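Local coordinates for hypothetical Membrane Spanning Protein (Bacillus cereus, PDB 2FB5) that probably acts as a diadenylate cyclase that condenses two ATP molecules into cyclic di-AMP and probably supports efficient spore formation, at residues H92-I96 and R167-A171; L133-V138 and A148-L152; S178-I182 and S193-N197. All blocks are in the same frame, centred on the assembly; numbering follows the deposited sequence.

Interaction 1 of 3, residues H92-I96 and R167-A171; sequences HGALI and RHRAA
Arg-167 and Gly-93 meet plane against backbone: the guanidinium lies flat over the glycine, whose CA stands 3.5 Å above the plane of the Arg-167 guanidinium, over its centre. Gly-93 has no side chain, and the direction a CB would take is occupied by the guanidinium, so the flat group rests on the main chain. In the arginine, the extended chi2 lays CD alongside the Ala-94 N and O, and the bend at chi3 (-146°) then carries NE to 3.5 Å from Gly-93 C. At the edge of the guanidinium, and in its plane, water 1 accepts from Arg-167 NH2 at 2.6 Å and lies close to Gly-93 O. NH1 is held from elsewhere, by a salt bridge to Glu-187, which helps to fix the rotation of the group.

Leu-95 provides the apolar half of the contact. A chi1 of -177° swings CG of Leu-95 away from its own N and sends the side chain at the helix, where it forks over the first turn. CD1 packs 3.9 Å from Ala-171 CB and also reaches the Arg-167 carbonyl, while CD2 lies 4.1 Å from Ala-170 CB. The two alanines are small enough to let the leucine in close to the helix backbone.

Arg-167, His-168 and Arg-169 form the RHR motif of the diadenylate cyclase domain, which in relatives helps to bind ATP and probably does so here. Strand 94-96 and helix 167-171 run almost parallel, their axes 9.1 Å apart. Leu-95 also touches Ile-182 and Ala-137 on the flanking strands 181-185 and 137-141, whereas Ala-94 and Ile-96 pack on helix 77-90.

Interaction 2 of 3, residues L133-V138 and A148-L152; sequences LHDGAV and AANIL
Leu-152 has chi1 of -86°, with CG beside its backbone N, and this swings both methyls of its fork onto Ala-137: CD1 of Leu-152 comes to 3.7 Å from Ala-137 CB, and CD2 to 3.9 Å from the same carbon. A backbone torsion matters as much. Ala-149 takes left-handed angles (phi 57°, psi 29°), and together with Asn-150 it faces the single residue Ala-137, forming a G1 beta bulge in the hairpin of strands 137-141 and 144-150. Asp-135, Gly-136 and Ala-137 on the facing segment are the DGA motif of the diadenylate cyclase family, which in relatives lines the ATP site and probably does so here.

Within the bulge, Ala-137 and Asn-150 form an antiparallel hydrogen-bonded pair. Ala-137 N donates to Asn-150 O at 2.9 Å, and Asn-150 N returns a bond of the same length to Ala-137 O; both are fairly straight. Gly-136, which has no side chain, passes so close to Ala-149 and the Asn-150 carbonyl that main chain lies directly against main chain.

Further along, Val-138 places CG2 beside its own backbone N, where this methyl packs 3.8 Å from Ala-148 CB. Leu-133 leans across the two alanines of the corner, its CB against the methyl of Ala-148 and its CD2 against that of Ala-149, both loose contacts. Helix 120-126 covers this side through Ile-126, which touches Leu-133, Val-138 and Ala-148, while Leu-152 rests on Leu-95 and Val-97 of strand 94-98.

The Ala-149 N-H is poorly aligned with Ala-137 O and goes instead to water 2, 2.9 Å from Ala-149 N; that water donates to Leu-133 O at 2.7 Å and, weakly, to Gly-136 O at 3.1 Å.

Interaction 3 of 3, residues S178-I182 and S193-N197; sequences SDALI and SFALN
Segments 178-182 and 193-197 run antiparallel, 169° apart, and meet as the hydrogen-bonded pair Ile-182 and Ala-195: Ile-182 N donates to Ala-195 O at 3.0 Å, and Ala-195 N to Ile-182 O at 2.8 Å. Leu-181 and Phe-194 pack diagonally beside this pair. The ring of Phe-194 stands between its own backbone N and carbonyl carbon (chi1 68°), offering a face to the leucine. Leu-181 CD1 lies over that face, 4.2 Å from the Phe-194 ring centroid and displaced toward the rim, a CH-pi contact; CD2 of Leu-181 reaches Phe-194 CB at 3.6 Å. This is the beta hairpin of strands 181-185 and 192-196, entered through an ST turn in which Ala-180 N donates to Ser-178 OG at 3.2 Å. Beyond the paired residues the strands part, and water 3 fills in, accepting from Asn-197 N at 2.8 Å and lying near the carbonyls of Ser-178 and Ala-180. Leu-196 extends CD1 to 3.8 Å from Ala-180 O. Helix 47-70 covers Leu-181 and Phe-194 through Tyr-69, Leu-70 and Ile-66, while Ile-182 packs on helix 166-175 at Ala-171 and Leu-174.

Overall arrangement
All three contacts belong to one mixed sheet and the helices packed on it. Interaction 2 falls, along the chain, between the two segments of interaction 1, and interaction 3 follows both. Interaction 1 is central: its centre is about 9 Å from that of interaction 2 and about 11 Å from that of interaction 3, and it touches both. Strand 94-98 runs between 137-141 and 181-185, so Leu-95 links the two hairpins, with helix 166-175 packed on strands 94-98 and 181-185 and reaching Leu-152. Interactions 2 and 3 do not touch; their centres are about 16 Å apart. The arrangement brings the DGA and RHR motifs together on one scaffold, consistent with a shared nucleotide site.

Interaction 1 of 3, residues H92-I96 and R167-A171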
loop_
_atom_site.group_PDB
_atom_site.type_symbol
_atom_site.label_atom_id
_atom_site.label_comp_id
_atom_site.label_asym_id
_atom_site.label_seq_id
_atom_site.Cartn_x
_atom_site.Cartn_y
_atom_site.Cartn_z
ATOM N N HIS A 92 -28.581 16.213 19.850
ATOM C CA HIS A 92 -29.008 16.893 18.628
ATOM C C HIS A 92 -28.809 15.981 17.437
ATOM O O HIS A 92 -27.667 15.610 17.127
ATOM C CB HIS A 92 -28.209 18.174 18.390
ATOM C CG HIS A 92 -28.444 19.245 19.410
ATOM N ND1 HIS A 92 -27.641 20.360 19.514
ATOM C CD2 HIS A 92 -29.380 19.364 20.383
ATOM C CE1 HIS A 92 -28.080 21.129 20.496
ATOM N NE2 HIS A 92 -29.136 20.547 21.040
ATOM N N GLY A 93 -29.911 15.635 16.771
ATOM C CA GLY A 93 -29.865 14.799 15.577
ATOM C C GLY A 93 -28.931 15.384 14.537
ATOM O O GLY A 93 -28.903 16.598 14.334
ATOM N N ALA A 94 -28.136 14.521 13.908
ATOM C CA ALA A 94 -27.172 14.962 12.914
ATOM C C ALA A 94 -26.981 13.873 11.892
ATOM O O ALA A 94 -27.102 12.698 12.217
ATOM C CB ALA A 94 -25.829 15.307 13.569
ATOM N N LEU A 95 -26.653 14.276 10.666
ATOM C CA LEU A 95 -26.465 13.358 9.555
ATOM C C LEU A 95 -25.373 13.949 8.666
ATOM O O LEU A 95 -25.620 14.927 7.958
ATOM C CB LEU A 95 -27.783 13.208 8.777
ATOM C CG LEU A 95 -27.866 12.247 7.597
ATOM C CD1 LEU A 95 -27.630 10.815 8.029
ATOM C CD2 LEU A 95 -29.253 12.360 6.924
ATOM N N ILE A 96 -24.168 13.381 8.737
ATOM C CA ILE A 96 -23.004 13.938 8.043
ATOM C C ILE A 96 -22.394 12.947 7.061
ATOM O O ILE A 96 -21.817 11.932 7.463
ATOM C CB ILE A 96 -21.892 14.400 9.033
ATOM C CG1 ILE A 96 -22.453 15.440 10.021
ATOM C CG2 ILE A 96 -20.699 14.945 8.244
ATOM C CD1 ILE A 96 -21.446 15.955 11.094
ATOM N N ARG A 167 -33.297 9.458 9.625
ATOM C CA ARG A 167 -31.873 9.800 9.614
ATOM C C ARG A 167 -31.014 8.566 9.380
ATOM O O ARG A 167 -30.124 8.560 8.526
ATOM C CB ARG A 167 -31.439 10.426 10.942
ATOM C CG ARG A 167 -31.181 11.889 10.884
ATOM C CD ARG A 167 -30.706 12.410 12.229
ATOM N NE ARG A 167 -31.214 13.763 12.412
ATOM C CZ ARG A 167 -32.317 14.054 13.090
ATOM N NH1 ARG A 167 -33.014 13.088 13.673
ATOM N NH2 ARG A 167 -32.716 15.307 13.195
ATOM N N HIS A 168 -31.281 7.522 10.157
ATOM C CA HIS A 168 -30.509 6.296 10.068
ATOM C C HIS A 168 -30.761 5.588 8.744
ATOM O O HIS A 168 -29.835 5.068 8.128
ATOM C CB HIS A 168 -30.820 5.382 11.252
ATOM C CG HIS A 168 -30.410 5.961 12.568
ATOM N ND1 HIS A 168 -29.197 5.676 13.161
ATOM C CD2 HIS A 168 -31.039 6.829 13.395
ATOM C CE1 HIS A 168 -29.103 6.333 14.304
ATOM N NE2 HIS A 168 -30.207 7.043 14.468
ATOM N N ARG A 169 -32.013 5.576 8.302
ATOM C CA ARG A 169 -32.348 4.956 7.017
ATOM C C ARG A 169 -31.728 5.679 5.820
ATOM O O ARG A 169 -31.445 5.051 4.805
ATOM C CB ARG A 169 -33.863 4.873 6.839
ATOM C CG ARG A 169 -34.566 3.951 7.822
ATOM C CD ARG A 169 -36.085 4.009 7.591
ATOM N NE ARG A 169 -36.432 3.562 6.233
ATOM C CZ ARG A 169 -37.506 3.961 5.546
ATOM N NH1 ARG A 169 -38.369 4.828 6.075
ATOM N NH2 ARG A 169 -37.715 3.496 4.319
ATOM N N ALA A 170 -31.538 6.994 5.935
ATOM C CA ALA A 170 -30.919 7.790 4.864
ATOM C C ALA A 170 -29.419 7.507 4.780
ATOM O O ALA A 170 -28.848 7.434 3.687
ATOM C CB ALA A 170 -31.165 9.277 5.094
ATOM N N ALA A 171 -28.793 7.366 5.947
ATOM C CA ALA A 171 -27.396 7.006 6.038
ATOM C C ALA A 171 -27.160 5.640 5.403
ATOM O O ALA A 171 -26.285 5.480 4.550
ATOM C CB ALA A 171 -26.950 7.000 7.491
HETATM O O HOH W 1 -31.254 17.223 12.348
#

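Interaction 2 of 3, residues L133-V138 and A148-L152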
loop_
_atom_site.group_PDB
_atom_site.type_symbol
_atom_site.label_atom_id
_atom_site.label_comp_id
_atom_site.label_asym_id
_atom_site.label_seq_id
_atom_site.Cartn_x
_atom_site.Cartn_y
_atom_site.Cartn_z
ATOM N N LEU A 133 -31.415 24.909 8.827
ATOM C CA LEU A 133 -30.561 23.935 8.111
ATOM C C LEU A 133 -30.445 22.545 8.753
ATOM O O LEU A 133 -29.726 21.665 8.245
ATOM C CB LEU A 133 -29.161 24.527 7.845
ATOM C CG LEU A 133 -29.050 25.714 6.881
ATOM C CD1 LEU A 133 -27.608 26.232 6.818
ATOM C CD2 LEU A 133 -29.544 25.355 5.476
ATOM N N HIS A 134 -31.170 22.340 9.848
ATOM C CA HIS A 134 -31.002 21.144 10.656
ATOM C C HIS A 134 -31.632 19.901 10.014
ATOM O O HIS A 134 -31.166 18.802 10.248
ATOM C CB HIS A 134 -31.541 21.365 12.073
ATOM C CG HIS A 134 -33.027 21.216 12.180
ATOM N ND1 HIS A 134 -33.628 20.054 12.615
ATOM C CD2 HIS A 134 -34.035 22.061 11.856
ATOM C CE1 HIS A 134 -34.941 20.198 12.575
ATOM N NE2 HIS A 134 -35.215 21.407 12.113
ATOM N N ASP A 135 -32.670 20.081 9.204
ATOM C CA ASP A 135 -33.442 18.947 8.679
ATOM C C ASP A 135 -32.864 18.431 7.350
ATOM O O ASP A 135 -33.199 18.930 6.281
ATOM C CB ASP A 135 -34.924 19.354 8.545
ATOM C CG ASP A 135 -35.831 18.210 8.084
ATOM O OD1 ASP A 135 -35.509 17.034 8.338
ATOM O OD2 ASP A 135 -36.884 18.498 7.467
ATOM N N GLY A 136 -32.010 17.417 7.422
ATOM C CA GLY A 136 -31.372 16.855 6.231
ATOM C C GLY A 136 -29.893 16.634 6.489
ATOM O O GLY A 136 -29.437 16.807 7.611
ATOM N N ALA A 137 -29.150 16.257 5.451
ATOM C CA ALA A 137 -27.753 15.861 5.589
ATOM C C ALA A 137 -26.788 16.975 5.226
ATOM O O ALA A 137 -27.032 17.742 4.297
ATOM C CB ALA A 137 -27.463 14.654 4.711
ATOM N N VAL A 138 -25.674 17.025 5.947
ATOM C CA VAL A 138 -24.522 17.800 5.514
ATOM C C VAL A 138 -23.661 16.923 4.604
ATOM O O VAL A 138 -23.491 15.734 4.871
ATOM C CB VAL A 138 -23.704 18.295 6.732
ATOM C CG1 VAL A 138 -22.245 18.541 6.367
ATOM C CG2 VAL A 138 -24.333 19.552 7.279
ATOM N N ALA A 148 -25.870 21.594 3.008
ATOM C CA ALA A 148 -26.621 21.119 4.169
ATOM C C ALA A 148 -28.086 20.989 3.803
ATOM O O ALA A 148 -28.501 21.433 2.731
ATOM C CB ALA A 148 -26.452 22.094 5.349
ATOM N N ALA A 149 -28.872 20.410 4.708
ATOM C CA ALA A 149 -30.294 20.169 4.472
ATOM C C ALA A 149 -30.510 19.315 3.211
ATOM O O ALA A 149 -31.538 19.422 2.525
ATOM C CB ALA A 149 -31.061 21.495 4.400
ATOM N N ASN A 150 -29.524 18.471 2.904
ATOM C CA ASN A 150 -29.586 17.620 1.704
ATOM C C ASN A 150 -30.550 16.450 1.913
ATOM O O ASN A 150 -30.755 16.005 3.046
ATOM C CB ASN A 150 -28.186 17.091 1.328
ATOM C CG ASN A 150 -27.181 18.205 1.027
ATOM O OD1 ASN A 150 -26.027 18.159 1.470
ATOM N ND2 ASN A 150 -27.610 19.210 0.290
ATOM N N ILE A 151 -31.115 15.949 0.817
ATOM C CA ILE A 151 -31.969 14.756 0.842
ATOM C C ILE A 151 -31.230 13.545 0.267
ATOM O O ILE A 151 -30.732 13.594 -0.859
ATOM C CB ILE A 151 -33.270 14.985 0.042
ATOM C CG1 ILE A 151 -34.063 16.142 0.661
ATOM C CG2 ILE A 151 -34.133 13.693 0.003
ATOM C CD1 ILE A 151 -35.110 16.732 -0.269
ATOM N N LEU A 152 -31.166 12.471 1.052
ATOM C CA LEU A 152 -30.504 11.224 0.665
ATOM C C LEU A 152 -31.541 10.142 0.370
ATOM O O LEU A 152 -32.655 10.228 0.883
ATOM C CB LEU A 152 -29.660 10.726 1.826
ATOM C CG LEU A 152 -28.232 11.238 2.008
ATOM C CD1 LEU A 152 -28.092 12.714 1.671
ATOM C CD2 LEU A 152 -27.770 10.934 3.429
HETATM O O HOH W 2 -28.185 19.609 7.415
#

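Interaction 3 of 3, residues S178-I182 and S193-N197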
loop_
_atom_site.group_PDB
_atom_site.type_symbol
_atom_site.label_atom_id
_atom_site.label_comp_id
_atom_site.label_asym_id
_atom_site.label_seq_id
_atom_site.Cartn_x
_atom_site.Cartn_y
_atom_site.Cartn_z
ATOM N N SER A 178 -23.145 3.981 -2.776
ATOM C CA SER A 178 -21.837 4.623 -2.885
ATOM C C SER A 178 -20.899 4.148 -1.788
ATOM O O SER A 178 -21.310 3.463 -0.852
ATOM C CB SER A 178 -21.999 6.138 -2.771
ATOM O OG SER A 178 -22.291 6.493 -1.433
ATOM N N ASP A 179 -19.633 4.526 -1.902
ATOM C CA ASP A 179 -18.650 4.215 -0.880
ATOM C C ASP A 179 -18.566 5.337 0.168
ATOM O O ASP A 179 -17.640 5.375 0.974
ATOM C CB ASP A 179 -17.271 3.947 -1.522
ATOM C CG ASP A 179 -16.553 5.225 -1.933
ATOM O OD1 ASP A 179 -17.227 6.181 -2.375
ATOM O OD2 ASP A 179 -15.304 5.277 -1.826
ATOM N N ALA A 180 -19.533 6.253 0.172
ATOM C CA ALA A 180 -19.536 7.314 1.203
ATOM C C ALA A 180 -19.656 6.733 2.613
ATOM O O ALA A 180 -20.273 5.692 2.808
ATOM C CB ALA A 180 -20.662 8.316 0.955
ATOM N N LEU A 181 -19.047 7.403 3.594
ATOM C CA LEU A 181 -19.264 7.041 4.983
ATOM C C LEU A 181 -20.219 8.076 5.568
ATOM O O LEU A 181 -19.988 9.269 5.417
ATOM C CB LEU A 181 -17.932 7.022 5.753
ATOM C CG LEU A 181 -18.017 6.553 7.207
ATOM C CD1 LEU A 181 -16.756 5.808 7.575
ATOM C CD2 LEU A 181 -18.261 7.734 8.187
ATOM N N ILE A 182 -21.285 7.640 6.224
ATOM C CA ILE A 182 -22.289 8.596 6.732
ATOM C C ILE A 182 -22.451 8.489 8.249
ATOM O O ILE A 182 -22.912 7.475 8.759
ATOM C CB ILE A 182 -23.675 8.471 6.010
ATOM C CG1 ILE A 182 -23.513 8.535 4.484
ATOM C CG2 ILE A 182 -24.632 9.593 6.437
ATOM C CD1 ILE A 182 -23.432 7.152 3.799
ATOM N N SER A 193 -23.497 6.697 15.252
ATOM C CA SER A 193 -23.270 5.589 14.327
ATOM C C SER A 193 -22.582 6.090 13.053
ATOM O O SER A 193 -22.554 7.297 12.794
ATOM C CB SER A 193 -24.618 4.999 13.903
ATOM O OG SER A 193 -25.352 4.524 15.008
ATOM N N PHE A 194 -22.032 5.176 12.260
ATOM C CA PHE A 194 -21.826 5.475 10.839
ATOM C C PHE A 194 -22.320 4.338 9.975
ATOM O O PHE A 194 -22.300 3.180 10.404
ATOM C CB PHE A 194 -20.379 5.852 10.488
ATOM C CG PHE A 194 -19.384 4.725 10.626
ATOM C CD1 PHE A 194 -19.236 3.780 9.622
ATOM C CD2 PHE A 194 -18.562 4.647 11.745
ATOM C CE1 PHE A 194 -18.308 2.749 9.735
ATOM C CE2 PHE A 194 -17.621 3.620 11.862
ATOM C CZ PHE A 194 -17.504 2.668 10.856
ATOM N N ALA A 195 -22.778 4.677 8.777
ATOM C CA ALA A 195 -23.124 3.681 7.777
ATOM C C ALA A 195 -22.024 3.597 6.736
ATOM O O ALA A 195 -21.491 4.621 6.280
ATOM C CB ALA A 195 -24.450 4.019 7.100
ATOM N N LEU A 196 -21.703 2.368 6.355
ATOM C CA LEU A 196 -20.721 2.099 5.320
ATOM C C LEU A 196 -21.131 0.823 4.593
ATOM O O LEU A 196 -21.338 -0.222 5.214
ATOM C CB LEU A 196 -19.320 1.953 5.910
ATOM C CG LEU A 196 -18.185 1.766 4.890
ATOM C CD1 LEU A 196 -17.885 3.073 4.158
ATOM C CD2 LEU A 196 -16.938 1.237 5.594
ATOM N N ASN A 197 -21.268 0.921 3.281
ATOM C CA ASN A 197 -21.632 -0.234 2.451
ATOM C C ASN A 197 -22.875 -0.994 2.947
ATOM O O ASN A 197 -22.893 -2.231 3.006
ATOM C CB ASN A 197 -20.422 -1.181 2.260
ATOM C CG ASN A 197 -20.695 -2.293 1.235
ATOM O OD1 ASN A 197 -21.351 -2.067 0.212
ATOM N ND2 ASN A 197 -20.188 -3.500 1.513
HETATM O O HOH W 3 -20.523 3.198 1.800
#